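Local coordinates for protein CghA (Chaetomium globosum, PDB 6KBC) that is an all-beta protein of the Diels-Alderase family, with two calycin-type domains, and holds a bound WK1 ligand, at residues 306-311 with 324-329; 367-372 with 386-391. All blocks are in the same frame, centred on the assembly; numbering follows the deposited sequence.

In the fold
Both contacts lie in the C-terminal Diels-Alderase domain and belong to the same curled, largely antiparallel sheet. Contact 1 pairs strand 302-308 with strand 324-330 and closes before contact 2 begins, where strands 363-375 and 382-392 form a hairpin. Strand 338-346 links them through the sheet, pairing with 324-330 on one side and with 363-375 on the other. Their centres are about 11 Å apart, near enough for Tyr325 CE2 to pack on Glu390 CD at 3.7 Å. Contact 2 is buried, whereas contact 1 is partly exposed, farther from the middle of the chain. The two contacts thus flank strand 338-346 in one sheet, with the hairpin nearer the bound WK1.

Contact 1 of 2, residues 306-311 with 324-329; sequences EKLYDG and GYRLEF
Glu306 and Arg326 form an antiparallel hydrogen-bonded pair, Glu306 N meeting Arg326 O at 2.9 Å and Arg326 N meeting Glu306 O at 2.8 Å. The short strand axes run at 140° to each other. Next to it, Lys307 and Tyr325 make a non-hydrogen-bonded pair whose side chains lie side by side. Lys307 CG rests 3.6 Å from Tyr325 CZ, and a bend at the end of the lysine (chi4 -66°) returns NZ to Tyr325 OH at 2.8 Å. That ammonium group also forms salt bridges with Asp320 and Asp241. On the opposite face of the sheet, which carries Glu306, Leu308 and Arg326, Leu308 CD2 sits over the centre of one guanidinium face, 3.8 Å from Arg326 CZ. Glu306 OE2 is 4.2 Å from Arg326 NH1 and well out of the guanidinium plane, hence no direct salt bridge; a water in that plane joins the two atoms instead. Salt bridges from Arg304 to Glu306 and from Asp342 to Arg326 occupy the two charged groups further. Beyond the pair, strand 338-346 continues the sheet next to 324-330, and Tyr325 packs against Asp241 and Leu243 of strand 239-249.

Contact 2 of 2, residues 367-372 with 386-391; sequences FVVEVT and GMTGEV
Glu390 OE1 is hydrogen-bonded by Thr388 OG1, at 2.7 Å, and by His345 of strand 338-346, which pairs with 363-375. Thr388 OG1 reaches it on the anti side of the carboxylate, 23° out of its plane, while Asn322 binds the other oxygen, OE2; these partners probably favour a charged carboxylate in this buried setting. The side chains of Glu390 and Phe367 cross at about a right angle, their carboxylate and ring planes 44° apart, with Glu390 OE1 3.8 Å from Phe367 CD2. Phe367 also stacks on His345, so the histidine serves both residues. Thr388 OG1 sits between its backbone N and carbonyl carbon (chi1 63°), which brings it to the edge of the Phe367 ring and sets CG2 against Val369 CG1, 3.7 Å away. Val369 CG2 covers the peptide of Gly386, approaching Gly386 C to 3.4 Å.

Beneath these side chains two hydrogen-bonded pairs, Phe367 with Thr388 and Val369 with Gly386, flank the non-hydrogen-bonded pair Val368 with Met387. Phe367 N to Thr388 O and Thr388 N to Phe367 O are each 2.9 Å. Met387 extends from the other face onto Phe244, its side chain about 6 Å from the bound WK1. The whole is a twisted antiparallel beta hairpin, consistent with the meandering strands of the calycin-type barrel to which this family belongs.

Contact 1 of 2, residues 306-311 with 324-329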
loop_
_atom_site.group_PDB
_atom_site.type_symbol
_atom_site.label_atom_id
_atom_site.label_comp_id
_atom_site.label_asym_id
_atom_site.label_seq_id
_atom_site.Cartn_x
_atom_site.Cartn_y
_atom_site.Cartn_z
ATOM N N GLU A 306 4.615 -13.939 9.164
ATOM C CA GLU A 306 5.833 -14.572 9.682
ATOM C C GLU A 306 6.909 -14.540 8.613
ATOM O O GLU A 306 6.700 -15.042 7.501
ATOM C CB GLU A 306 5.580 -16.020 10.125
ATOM C CG GLU A 306 6.883 -16.745 10.454
ATOM C CD GLU A 306 6.680 -18.168 10.959
ATOM O OE1 GLU A 306 7.505 -18.619 11.773
ATOM O OE2 GLU A 306 5.672 -18.809 10.576
ATOM N N LYS A 307 8.046 -13.942 8.944
ATOM C CA LYS A 307 9.177 -13.951 8.028
ATOM C C LYS A 307 9.614 -15.392 7.777
ATOM O O LYS A 307 9.719 -16.188 8.715
ATOM C CB LYS A 307 10.342 -13.141 8.605
ATOM C CG LYS A 307 10.083 -11.634 8.736
ATOM C CD LYS A 307 11.059 -11.039 9.771
ATOM C CE LYS A 307 10.587 -9.677 10.241
ATOM N NZ LYS A 307 10.630 -8.691 9.114
ATOM N N LEU A 308 9.825 -15.727 6.502
ATOM C CA LEU A 308 10.275 -17.051 6.084
ATOM C C LEU A 308 11.757 -16.982 5.769
ATOM O O LEU A 308 12.206 -16.034 5.117
ATOM C CB LEU A 308 9.511 -17.529 4.851
ATOM C CG LEU A 308 8.025 -17.831 5.031
ATOM C CD1 LEU A 308 7.409 -18.205 3.708
ATOM C CD2 LEU A 308 7.826 -18.964 6.025
ATOM N N TYR A 309 12.517 -17.965 6.259
ATOM C CA TYR A 309 13.946 -18.042 5.984
ATOM C C TYR A 309 14.341 -19.301 5.234
ATOM O O TYR A 309 15.443 -19.343 4.680
ATOM C CB TYR A 309 14.745 -17.968 7.300
ATOM C CG TYR A 309 14.478 -16.666 8.015
ATOM C CD1 TYR A 309 15.153 -15.510 7.662
ATOM C CD2 TYR A 309 13.503 -16.589 9.013
ATOM C CE1 TYR A 309 14.891 -14.307 8.298
ATOM C CE2 TYR A 309 13.241 -15.398 9.658
ATOM C CZ TYR A 309 13.937 -14.262 9.290
ATOM O OH TYR A 309 13.677 -13.067 9.914
ATOM N N ASP A 310 13.474 -20.311 5.186
ATOM C CA ASP A 310 13.772 -21.592 4.562
ATOM C C ASP A 310 13.011 -21.721 3.246
ATOM O O ASP A 310 11.949 -21.116 3.064
ATOM C CB ASP A 310 13.388 -22.753 5.489
ATOM C CG ASP A 310 14.141 -22.717 6.816
ATOM O OD1 ASP A 310 15.290 -22.225 6.853
ATOM O OD2 ASP A 310 13.582 -23.188 7.828
ATOM N N GLY A 311 13.557 -22.525 2.329
ATOM C CA GLY A 311 12.904 -22.770 1.053
ATOM C C GLY A 311 13.276 -21.742 0.003
ATOM O O GLY A 311 14.192 -20.925 0.163
ATOM N N GLY A 324 10.850 -14.544 2.079
ATOM C CA GLY A 324 9.446 -14.271 1.836
ATOM C C GLY A 324 8.720 -14.146 3.160
ATOM O O GLY A 324 9.340 -14.002 4.211
ATOM N N TYR A 325 7.406 -14.216 3.076
ATOM C CA TYR A 325 6.553 -14.100 4.242
ATOM C C TYR A 325 5.494 -15.180 4.171
ATOM O O TYR A 325 4.989 -15.498 3.087
ATOM C CB TYR A 325 5.861 -12.733 4.303
ATOM C CG TYR A 325 6.553 -11.699 5.162
ATOM C CD1 TYR A 325 6.299 -11.627 6.529
ATOM C CD2 TYR A 325 7.420 -10.762 4.599
ATOM C CE1 TYR A 325 6.926 -10.668 7.325
ATOM C CE2 TYR A 325 8.036 -9.799 5.369
ATOM C CZ TYR A 325 7.776 -9.752 6.736
ATOM O OH TYR A 325 8.391 -8.793 7.514
ATOM N N ARG A 326 5.141 -15.724 5.323
ATOM C CA ARG A 326 3.946 -16.537 5.456
ATOM C C ARG A 326 2.834 -15.652 5.990
ATOM O O ARG A 326 3.062 -14.867 6.914
ATOM C CB ARG A 326 4.186 -17.724 6.388
ATOM C CG ARG A 326 2.929 -18.552 6.669
ATOM C CD ARG A 326 3.345 -19.910 7.245
ATOM N NE ARG A 326 4.136 -20.625 6.248
ATOM C CZ ARG A 326 5.069 -21.533 6.515
ATOM N NH1 ARG A 326 5.333 -21.881 7.768
ATOM N NH2 ARG A 326 5.736 -22.099 5.514
ATOM N N LEU A 327 1.651 -15.748 5.374
ATOM C CA LEU A 327 0.439 -15.085 5.838
ATOM C C LEU A 327 -0.557 -16.151 6.243
ATOM O O LEU A 327 -0.995 -16.948 5.403
ATOM C CB LEU A 327 -0.206 -14.215 4.750
ATOM C CG LEU A 327 0.588 -13.046 4.199
ATOM C CD1 LEU A 327 -0.306 -12.285 3.202
ATOM C CD2 LEU A 327 1.055 -12.164 5.337
ATOM N N GLU A 328 -0.942 -16.150 7.507
ATOM C CA GLU A 328 -1.953 -17.073 7.998
ATOM C C GLU A 328 -3.159 -16.248 8.416
ATOM O O GLU A 328 -3.090 -15.502 9.395
ATOM C CB GLU A 328 -1.423 -17.898 9.158
ATOM C CG GLU A 328 -2.441 -18.810 9.803
ATOM C CD GLU A 328 -1.962 -19.196 11.178
ATOM O OE1 GLU A 328 -1.442 -20.312 11.320
ATOM O OE2 GLU A 328 -2.072 -18.359 12.104
ATOM N N PHE A 329 -4.255 -16.369 7.674
ATOM C CA PHE A 329 -5.483 -15.667 8.026
ATOM C C PHE A 329 -6.367 -16.585 8.846
ATOM O O PHE A 329 -6.446 -17.782 8.577
ATOM C CB PHE A 329 -6.245 -15.220 6.769
ATOM C CG PHE A 329 -5.638 -14.047 6.084
ATOM C CD1 PHE A 329 -6.017 -12.764 6.428
ATOM C CD2 PHE A 329 -4.688 -14.224 5.086
ATOM C CE1 PHE A 329 -5.468 -11.668 5.770
ATOM C CE2 PHE A 329 -4.132 -13.142 4.433
ATOM C CZ PHE A 329 -4.530 -11.855 4.778
HETATM O O HOH W 1 4.027 -21.055 10.499
#

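Contact 2 of 2, residues 367-372 with 386-391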
loop_
_atom_site.group_PDB
_atom_site.type_symbol
_atom_site.label_atom_id
_atom_site.label_comp_id
_atom_site.label_asym_id
_atom_site.label_seq_id
_atom_site.Cartn_x
_atom_site.Cartn_y
_atom_site.Cartn_z
ATOM N N PHE A 367 9.250 -6.526 -3.520
ATOM C CA PHE A 367 9.380 -7.771 -4.255
ATOM C C PHE A 367 8.090 -8.066 -5.003
ATOM O O PHE A 367 6.989 -7.795 -4.510
ATOM C CB PHE A 367 9.643 -8.964 -3.343
ATOM C CG PHE A 367 10.969 -8.926 -2.663
ATOM C CD1 PHE A 367 12.092 -9.435 -3.292
ATOM C CD2 PHE A 367 11.091 -8.371 -1.394
ATOM C CE1 PHE A 367 13.332 -9.408 -2.642
ATOM C CE2 PHE A 367 12.330 -8.344 -0.747
ATOM C CZ PHE A 367 13.435 -8.859 -1.372
ATOM N N VAL A 368 8.240 -8.669 -6.174
ATOM C CA VAL A 368 7.170 -9.482 -6.739
ATOM C C VAL A 368 7.281 -10.857 -6.102
ATOM O O VAL A 368 8.370 -11.442 -6.061
ATOM C CB VAL A 368 7.298 -9.572 -8.267
ATOM C CG1 VAL A 368 6.241 -10.521 -8.829
ATOM C CG2 VAL A 368 7.213 -8.187 -8.901
ATOM N N VAL A 369 6.176 -11.375 -5.581
ATOM C CA VAL A 369 6.235 -12.633 -4.855
ATOM C C VAL A 369 5.417 -13.672 -5.599
ATOM O O VAL A 369 4.375 -13.370 -6.181
ATOM C CB VAL A 369 5.729 -12.495 -3.401
ATOM C CG1 VAL A 369 6.735 -11.678 -2.565
ATOM C CG2 VAL A 369 4.351 -11.826 -3.400
ATOM N N GLU A 370 5.879 -14.912 -5.544
ATOM C CA GLU A 370 5.070 -16.044 -5.955
ATOM C C GLU A 370 4.304 -16.541 -4.736
ATOM O O GLU A 370 4.863 -16.647 -3.640
ATOM C CB GLU A 370 5.953 -17.152 -6.517
ATOM C CG GLU A 370 5.189 -18.244 -7.238
ATOM C CD GLU A 370 6.128 -19.148 -8.024
ATOM O OE1 GLU A 370 7.360 -18.909 -7.974
ATOM O OE2 GLU A 370 5.639 -20.055 -8.725
ATOM N N VAL A 371 3.025 -16.851 -4.930
ATOM C CA VAL A 371 2.099 -17.136 -3.838
ATOM C C VAL A 371 1.605 -18.569 -3.969
ATOM O O VAL A 371 1.168 -18.985 -5.048
ATOM C CB VAL A 371 0.917 -16.147 -3.848
ATOM C CG1 VAL A 371 -0.012 -16.384 -2.655
ATOM C CG2 VAL A 371 1.439 -14.719 -3.866
ATOM N N THR A 372 1.671 -19.318 -2.872
ATOM C CA THR A 372 1.152 -20.677 -2.789
ATOM C C THR A 372 0.404 -20.851 -1.475
ATOM O O THR A 372 0.704 -20.179 -0.493
ATOM C CB THR A 372 2.291 -21.714 -2.897
ATOM O OG1 THR A 372 3.121 -21.615 -1.730
ATOM C CG2 THR A 372 3.139 -21.482 -4.139
ATOM N N GLY A 386 1.897 -11.683 -6.413
ATOM C CA GLY A 386 1.575 -10.513 -5.632
ATOM C C GLY A 386 2.796 -9.647 -5.478
ATOM O O GLY A 386 3.830 -9.877 -6.107
ATOM N N MET A 387 2.666 -8.636 -4.636
ATOM C CA MET A 387 3.811 -7.804 -4.343
ATOM C C MET A 387 3.893 -7.654 -2.837
ATOM O O MET A 387 2.881 -7.749 -2.135
ATOM C CB MET A 387 3.700 -6.430 -5.001
ATOM C CG MET A 387 2.472 -5.681 -4.615
ATOM S SD MET A 387 2.372 -4.072 -5.424
ATOM C CE MET A 387 2.169 -4.580 -7.152
ATOM N N THR A 388 5.110 -7.452 -2.338
ATOM C CA THR A 388 5.297 -7.099 -0.948
ATOM C C THR A 388 6.207 -5.886 -0.868
ATOM O O THR A 388 7.084 -5.680 -1.713
ATOM C CB THR A 388 5.906 -8.252 -0.080
ATOM O OG1 THR A 388 7.210 -8.584 -0.557
ATOM C CG2 THR A 388 5.017 -9.494 -0.090
ATOM N N GLY A 389 5.953 -5.067 0.142
ATOM C CA GLY A 389 6.838 -3.987 0.497
ATOM C C GLY A 389 7.243 -4.269 1.924
ATOM O O GLY A 389 6.379 -4.350 2.800
ATOM N N GLU A 390 8.540 -4.448 2.163
ATOM C CA GLU A 390 9.042 -4.973 3.432
ATOM C C GLU A 390 9.996 -3.932 3.987
ATOM O O GLU A 390 11.109 -3.779 3.478
ATOM C CB GLU A 390 9.724 -6.327 3.225
ATOM C CG GLU A 390 8.828 -7.270 2.407
ATOM C CD GLU A 390 9.433 -8.639 2.198
ATOM O OE1 GLU A 390 8.810 -9.426 1.464
ATOM O OE2 GLU A 390 10.509 -8.938 2.770
ATOM N N VAL A 391 9.549 -3.197 5.004
ATOM C CA VAL A 391 10.293 -2.055 5.522
ATOM C C VAL A 391 10.793 -2.382 6.918
ATOM O O VAL A 391 10.044 -2.882 7.763
ATOM C CB VAL A 391 9.455 -0.769 5.535
ATOM C CG1 VAL A 391 10.358 0.414 5.895
ATOM C CG2 VAL A 391 8.760 -0.563 4.169
#